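PDB 2DPW: MobA-like NTP transferase domain-containing protein, which is of unknown function but probably acts as a nucleotidyltransferase. Local coordinates for residues A[34-45]-A[92-103]. Numbering follows the deposited sequence.
Sequences MVEWVLEALYAA and GDIPHLTEEAVR
V38 turns CG1 anti to its backbone N (chi1 -180°) and L97 does the same with CG (chi1 -174°), which brings V38 CG1 to 3.8 Å from L97 CD2. The other V38 branch, CG2, rests 3.4 Å from I94 O. One helical turn on, A41 CB lies 3.4 Å from L97 O. At the start of helix 35-44, selenomethionine M34 runs beside D93, M34 SE 3.6 Å from D93 CA, while W37 crosses P95 at about a right angle; W37 NE1 is hydrogen-bonded to Y29 O. At the far end A45 CB packs on V102 CG1, and R103 runs alongside A45, with A45 O at the edge of its guanidinium; R103 NH1 lies 3.0 Å from E99 OE2, a purely electrostatic salt bridge with the oxygen above the guanidinium plane. No hydrogen bond joins the segments; the contact is largely apolar packing and side-chain carbons against backbone carbonyls. T98 OG1, at the N-cap, accepts from A101 N and is also hydrogen-bonded to E219 OE2; the axis of helix 99-103 crosses that of helix 35-44 at -56°, 8.4 Å away. Residues 92-98 lead there from strand 86-91, while V35 and L42 pack against strands 4-8 and 48-52 of the Rossmann-like, GT-A-type sheet.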
HETATM    1  N   MSE A  34       9.758  -1.669 -13.589  1.00 44.97           N
HETATM    2  CA  MSE A  34       9.033  -0.795 -12.677  1.00 45.05           C
HETATM    3  C   MSE A  34       9.313  -0.872 -11.163  1.00 45.74           C
HETATM    4  O   MSE A  34       9.546   0.150 -10.511  1.00 38.95           O
HETATM    5  CB  MSE A  34       7.555  -1.043 -12.920  1.00 49.14           C
HETATM    6  CG  MSE A  34       6.640  -0.189 -12.120  1.00 64.42           C
HETATM    7 SE   MSE A  34       4.869  -0.719 -12.544  1.00 79.56          SE
HETATM    8  CE  MSE A  34       4.677   0.212 -14.218  1.00 68.85           C
ATOM      9  N   VAL A  35       9.257  -2.078 -10.610  1.00 36.50           N
ATOM     10  CA  VAL A  35       9.452  -2.282  -9.183  1.00 35.11           C
ATOM     11  C   VAL A  35      10.820  -1.885  -8.628  1.00 39.72           C
ATOM     12  O   VAL A  35      10.954  -1.609  -7.428  1.00 38.97           O
ATOM     13  CB  VAL A  35       9.176  -3.750  -8.816  1.00 31.34           C
ATOM     14  CG1 VAL A  35      10.246  -4.623  -9.417  1.00 23.57           C
ATOM     15  CG2 VAL A  35       9.098  -3.921  -7.287  1.00 30.06           C
ATOM     16  N   GLU A  36      11.835  -1.843  -9.483  1.00 41.76           N
ATOM     17  CA  GLU A  36      13.175  -1.481  -9.015  1.00 43.48           C
ATOM     18  C   GLU A  36      13.243  -0.040  -8.527  1.00 40.07           C
ATOM     19  O   GLU A  36      14.112   0.308  -7.716  1.00 31.51           O
ATOM     20  CB  GLU A  36      14.215  -1.709 -10.108  1.00 26.59           C
ATOM     21  CG  GLU A  36      14.311  -3.165 -10.516  1.00 34.27           C
ATOM     22  CD  GLU A  36      15.391  -3.423 -11.546  1.00 44.44           C
ATOM     23  OE1 GLU A  36      15.856  -2.443 -12.184  1.00 25.06           O
ATOM     24  OE2 GLU A  36      15.766  -4.609 -11.720  1.00 36.31           O
ATOM     25  N   TRP A  37      12.329   0.793  -9.028  1.00 34.41           N
ATOM     26  CA  TRP A  37      12.267   2.189  -8.616  1.00 36.91           C
ATOM     27  C   TRP A  37      11.808   2.176  -7.169  1.00 36.10           C
ATOM     28  O   TRP A  37      12.249   2.978  -6.347  1.00 38.10           O
ATOM     29  CB  TRP A  37      11.276   2.964  -9.492  1.00 43.17           C
ATOM     30  CG  TRP A  37      11.694   3.007 -10.935  1.00 49.03           C
ATOM     31  CD1 TRP A  37      11.052   2.440 -11.997  1.00 51.81           C
ATOM     32  CD2 TRP A  37      12.877   3.615 -11.461  1.00 57.77           C
ATOM     33  NE1 TRP A  37      11.758   2.657 -13.155  1.00 46.38           N
ATOM     34  CE2 TRP A  37      12.882   3.379 -12.856  1.00 60.60           C
ATOM     35  CE3 TRP A  37      13.931   4.342 -10.892  1.00 44.82           C
ATOM     36  CZ2 TRP A  37      13.909   3.838 -13.690  1.00 57.10           C
ATOM     37  CZ3 TRP A  37      14.946   4.795 -11.717  1.00 39.73           C
ATOM     38  CH2 TRP A  37      14.926   4.545 -13.103  1.00 57.53           C
ATOM     39  N   VAL A  38      10.940   1.228  -6.859  1.00 31.59           N
ATOM     40  CA  VAL A  38      10.435   1.099  -5.507  1.00 43.61           C
ATOM     41  C   VAL A  38      11.547   0.586  -4.597  1.00 44.58           C
ATOM     42  O   VAL A  38      11.774   1.132  -3.512  1.00 34.60           O
ATOM     43  CB  VAL A  38       9.231   0.131  -5.465  1.00 47.77           C
ATOM     44  CG1 VAL A  38       8.706   0.008  -4.042  1.00 33.44           C
ATOM     45  CG2 VAL A  38       8.134   0.634  -6.400  1.00 34.71           C
ATOM     46  N   LEU A  39      12.233  -0.465  -5.044  1.00 42.44           N
ATOM     47  CA  LEU A  39      13.333  -1.047  -4.275  1.00 40.82           C
ATOM     48  C   LEU A  39      14.387   0.024  -4.035  1.00 40.86           C
ATOM     49  O   LEU A  39      14.861   0.192  -2.916  1.00 38.03           O
ATOM     50  CB  LEU A  39      13.963  -2.215  -5.032  1.00 30.06           C
ATOM     51  CG  LEU A  39      13.094  -3.449  -5.261  1.00 33.65           C
ATOM     52  CD1 LEU A  39      13.846  -4.423  -6.156  1.00 35.98           C
ATOM     53  CD2 LEU A  39      12.730  -4.102  -3.928  1.00 26.23           C
ATOM     54  N   GLU A  40      14.752   0.743  -5.092  1.00 31.75           N
ATOM     55  CA  GLU A  40      15.737   1.803  -4.956  1.00 38.25           C
ATOM     56  C   GLU A  40      15.302   2.766  -3.845  1.00 42.60           C
ATOM     57  O   GLU A  40      16.094   3.151  -2.983  1.00 48.52           O
ATOM     58  CB  GLU A  40      15.876   2.584  -6.271  1.00 37.50           C
ATOM     59  CG  GLU A  40      16.499   1.820  -7.431  1.00 47.81           C
ATOM     60  CD  GLU A  40      17.927   1.324  -7.157  1.00 52.02           C
ATOM     61  OE1 GLU A  40      18.487   1.593  -6.072  1.00 44.98           O
ATOM     62  OE2 GLU A  40      18.494   0.656  -8.043  1.00 39.87           O
ATOM     63  N   ALA A  41      14.031   3.148  -3.874  1.00 42.08           N
ATOM     64  CA  ALA A  41      13.482   4.075  -2.896  1.00 43.12           C
ATOM     65  C   ALA A  41      13.532   3.549  -1.463  1.00 45.63           C
ATOM     66  O   ALA A  41      13.822   4.294  -0.530  1.00 47.21           O
ATOM     67  CB  ALA A  41      12.047   4.420  -3.271  1.00 32.43           C
ATOM     68  N   LEU A  42      13.238   2.266  -1.288  1.00 45.07           N
ATOM     69  CA  LEU A  42      13.241   1.670   0.037  1.00 41.32           C
ATOM     70  C   LEU A  42      14.634   1.653   0.654  1.00 42.07           C
ATOM     71  O   LEU A  42      14.822   2.134   1.776  1.00 39.32           O
ATOM     72  CB  LEU A  42      12.658   0.256  -0.031  1.00 43.95           C
ATOM     73  CG  LEU A  42      11.193   0.250  -0.489  1.00 50.44           C
ATOM     74  CD1 LEU A  42      10.663  -1.169  -0.612  1.00 37.67           C
ATOM     75  CD2 LEU A  42      10.362   1.043   0.507  1.00 40.07           C
ATOM     76  N   TYR A  43      15.608   1.100  -0.074  1.00 40.10           N
ATOM     77  CA  TYR A  43      16.989   1.046   0.410  1.00 36.11           C
ATOM     78  C   TYR A  43      17.407   2.483   0.703  1.00 36.02           C
ATOM     79  O   TYR A  43      17.948   2.797   1.770  1.00 29.26           O
ATOM     80  CB  TYR A  43      17.913   0.439  -0.653  1.00 25.51           C
ATOM     81  CG  TYR A  43      17.891  -1.080  -0.731  1.00 35.08           C
ATOM     82  CD1 TYR A  43      18.368  -1.860   0.325  1.00 30.97           C
ATOM     83  CD2 TYR A  43      17.411  -1.736  -1.869  1.00 29.36           C
ATOM     84  CE1 TYR A  43      18.369  -3.248   0.255  1.00 31.69           C
ATOM     85  CE2 TYR A  43      17.406  -3.128  -1.951  1.00 33.27           C
ATOM     86  CZ  TYR A  43      17.886  -3.879  -0.883  1.00 38.31           C
ATOM     87  OH  TYR A  43      17.868  -5.257  -0.945  1.00 35.61           O
ATOM     88  N   ALA A  44      17.123   3.359  -0.254  1.00 32.23           N
ATOM     89  CA  ALA A  44      17.448   4.764  -0.126  1.00 33.94           C
ATOM     90  C   ALA A  44      17.054   5.320   1.244  1.00 34.47           C
ATOM     91  O   ALA A  44      17.815   6.068   1.854  1.00 47.12           O
ATOM     92  CB  ALA A  44      16.764   5.551  -1.235  1.00 19.34           C
ATOM     93  N   ALA A  45      15.874   4.963   1.738  1.00 24.12           N
ATOM     94  CA  ALA A  45      15.450   5.485   3.029  1.00 37.88           C
ATOM     95  C   ALA A  45      15.971   4.642   4.197  1.00 43.10           C
ATOM     96  O   ALA A  45      15.532   4.802   5.333  1.00 43.63           O
ATOM     97  CB  ALA A  45      13.932   5.611   3.084  1.00 27.39           C
ATOM     98  N   GLY A  92       4.547  -3.269  -5.807  1.00 26.51           N
ATOM     99  CA  GLY A  92       5.606  -2.968  -6.750  1.00 31.07           C
ATOM    100  C   GLY A  92       5.239  -2.146  -7.974  1.00 34.09           C
ATOM    101  O   GLY A  92       5.997  -2.144  -8.942  1.00 39.61           O
ATOM    102  N   ASP A  93       4.113  -1.432  -7.941  1.00 31.17           N
ATOM    103  CA  ASP A  93       3.690  -0.643  -9.097  1.00 37.02           C
ATOM    104  C   ASP A  93       3.556   0.859  -8.865  1.00 44.18           C
ATOM    105  O   ASP A  93       2.722   1.523  -9.483  1.00 39.71           O
ATOM    106  CB  ASP A  93       2.370  -1.184  -9.634  1.00 41.01           C
ATOM    107  CG  ASP A  93       1.217  -0.906  -8.710  1.00 48.37           C
ATOM    108  OD1 ASP A  93       1.451  -0.837  -7.483  1.00 44.15           O
ATOM    109  OD2 ASP A  93       0.081  -0.764  -9.214  1.00 61.80           O
ATOM    110  N   ILE A  94       4.360   1.390  -7.954  1.00 40.98           N
ATOM    111  CA  ILE A  94       4.357   2.816  -7.690  1.00 41.57           C
ATOM    112  C   ILE A  94       5.799   3.242  -7.917  1.00 46.94           C
ATOM    113  O   ILE A  94       6.532   3.526  -6.975  1.00 52.94           O
ATOM    114  CB  ILE A  94       3.918   3.151  -6.242  1.00 42.76           C
ATOM    115  CG1 ILE A  94       4.470   2.109  -5.256  1.00 35.84           C
ATOM    116  CG2 ILE A  94       2.393   3.271  -6.185  1.00 24.27           C
ATOM    117  CD1 ILE A  94       4.291   2.485  -3.776  1.00 20.17           C
ATOM    118  N   PRO A  95       6.221   3.280  -9.192  1.00 42.63           N
ATOM    119  CA  PRO A  95       7.560   3.649  -9.654  1.00 44.53           C
ATOM    120  C   PRO A  95       8.003   5.080  -9.338  1.00 46.02           C
ATOM    121  O   PRO A  95       9.190   5.395  -9.443  1.00 47.13           O
ATOM    122  CB  PRO A  95       7.475   3.388 -11.154  1.00 42.91           C
ATOM    123  CG  PRO A  95       6.076   3.779 -11.457  1.00 45.26           C
ATOM    124  CD  PRO A  95       5.321   3.094 -10.345  1.00 45.02           C
ATOM    125  N   HIS A  96       7.061   5.941  -8.962  1.00 37.09           N
ATOM    126  CA  HIS A  96       7.390   7.319  -8.631  1.00 41.93           C
ATOM    127  C   HIS A  96       7.792   7.454  -7.170  1.00 45.30           C
ATOM    128  O   HIS A  96       8.173   8.539  -6.727  1.00 43.31           O
ATOM    129  CB  HIS A  96       6.200   8.245  -8.894  1.00 51.20           C
ATOM    130  CG  HIS A  96       5.766   8.281 -10.322  1.00 55.41           C
ATOM    131  ND1 HIS A  96       4.669   7.587 -10.786  1.00 51.27           N
ATOM    132  CD2 HIS A  96       6.290   8.916 -11.398  1.00 52.76           C
ATOM    133  CE1 HIS A  96       4.535   7.792 -12.081  1.00 51.59           C
ATOM    134  NE2 HIS A  96       5.508   8.596 -12.479  1.00 63.26           N
ATOM    135  N   LEU A  97       7.696   6.356  -6.425  1.00 44.28           N
ATOM    136  CA  LEU A  97       8.042   6.370  -5.011  1.00 44.52           C
ATOM    137  C   LEU A  97       9.454   6.913  -4.779  1.00 50.56           C
ATOM    138  O   LEU A  97      10.410   6.492  -5.431  1.00 49.27           O
ATOM    139  CB  LEU A  97       7.922   4.965  -4.410  1.00 41.91           C
ATOM    140  CG  LEU A  97       8.121   4.885  -2.883  1.00 41.85           C
ATOM    141  CD1 LEU A  97       6.910   5.456  -2.164  1.00 30.77           C
ATOM    142  CD2 LEU A  97       8.344   3.440  -2.467  1.00 43.02           C
ATOM    143  N   THR A  98       9.569   7.844  -3.832  1.00 55.34           N
ATOM    144  CA  THR A  98      10.839   8.476  -3.488  1.00 43.23           C
ATOM    145  C   THR A  98      11.225   8.235  -2.037  1.00 44.91           C
ATOM    146  O   THR A  98      10.375   7.949  -1.198  1.00 51.67           O
ATOM    147  CB  THR A  98      10.771   9.992  -3.682  1.00 33.14           C
ATOM    148  OG1 THR A  98       9.828  10.545  -2.763  1.00 33.26           O
ATOM    149  CG2 THR A  98      10.334  10.322  -5.062  1.00 23.20           C
ATOM    150  N   GLU A  99      12.517   8.374  -1.758  1.00 38.75           N
ATOM    151  CA  GLU A  99      13.061   8.202  -0.424  1.00 39.38           C
ATOM    152  C   GLU A  99      12.429   9.217   0.522  1.00 43.38           C
ATOM    153  O   GLU A  99      12.105   8.900   1.671  1.00 32.13           O
ATOM    154  CB  GLU A  99      14.582   8.392  -0.457  1.00 41.83           C
ATOM    155  CG  GLU A  99      15.232   8.688   0.898  1.00 57.84           C
ATOM    156  CD  GLU A  99      16.730   8.928   0.787  1.00 65.16           C
ATOM    157  OE1 GLU A  99      17.236   9.002  -0.350  1.00 66.50           O
ATOM    158  OE2 GLU A  99      17.405   9.049   1.833  1.00 70.38           O
ATOM    159  N   GLU A 100      12.248  10.439   0.035  1.00 40.07           N
ATOM    160  CA  GLU A 100      11.661  11.484   0.858  1.00 42.88           C
ATOM    161  C   GLU A 100      10.273  11.059   1.319  1.00 41.83           C
ATOM    162  O   GLU A 100       9.922  11.196   2.495  1.00 41.80           O
ATOM    163  CB  GLU A 100      11.578  12.787   0.070  1.00 43.17           C
ATOM    164  CG  GLU A 100      11.421  14.013   0.942  1.00 53.50           C
ATOM    165  CD  GLU A 100      11.534  15.298   0.148  1.00 64.59           C
ATOM    166  OE1 GLU A 100      12.258  15.288  -0.869  1.00 80.64           O
ATOM    167  OE2 GLU A 100      10.917  16.316   0.542  1.00 47.63           O
ATOM    168  N   ALA A 101       9.490  10.538   0.379  1.00 35.56           N
ATOM    169  CA  ALA A 101       8.146  10.068   0.675  1.00 35.90           C
ATOM    170  C   ALA A 101       8.213   8.944   1.713  1.00 37.48           C
ATOM    171  O   ALA A 101       7.442   8.906   2.665  1.00 39.03           O
ATOM    172  CB  ALA A 101       7.485   9.569  -0.599  1.00 33.77           C
ATOM    173  N   VAL A 102       9.148   8.025   1.534  1.00 32.48           N
ATOM    174  CA  VAL A 102       9.275   6.929   2.470  1.00 35.90           C
ATOM    175  C   VAL A 102       9.635   7.388   3.887  1.00 43.56           C
ATOM    176  O   VAL A 102       9.011   6.958   4.870  1.00 45.98           O
ATOM    177  CB  VAL A 102      10.320   5.919   1.979  1.00 33.03           C
ATOM    178  CG1 VAL A 102      10.598   4.891   3.066  1.00 35.54           C
ATOM    179  CG2 VAL A 102       9.813   5.231   0.723  1.00 26.24           C
ATOM    180  N   ARG A 103      10.628   8.263   3.997  1.00 37.66           N
ATOM    181  CA  ARG A 103      11.043   8.728   5.304  1.00 37.12           C
ATOM    182  C   ARG A 103       9.961   9.517   6.009  1.00 37.52           C
ATOM    183  O   ARG A 103       9.852   9.463   7.228  1.00 41.26           O
ATOM    184  CB  ARG A 103      12.331   9.539   5.192  1.00 34.70           C
ATOM    185  CG  ARG A 103      13.520   8.651   4.871  1.00 52.43           C
ATOM    186  CD  ARG A 103      14.864   9.337   4.964  1.00 43.12           C
ATOM    187  NE  ARG A 103      15.905   8.323   5.110  1.00 62.58           N
ATOM    188  CZ  ARG A 103      17.209   8.552   5.019  1.00 71.46           C
ATOM    189  NH1 ARG A 103      17.658   9.779   4.776  1.00 83.81           N
ATOM    190  NH2 ARG A 103      18.063   7.549   5.175  1.00 68.69           N
TER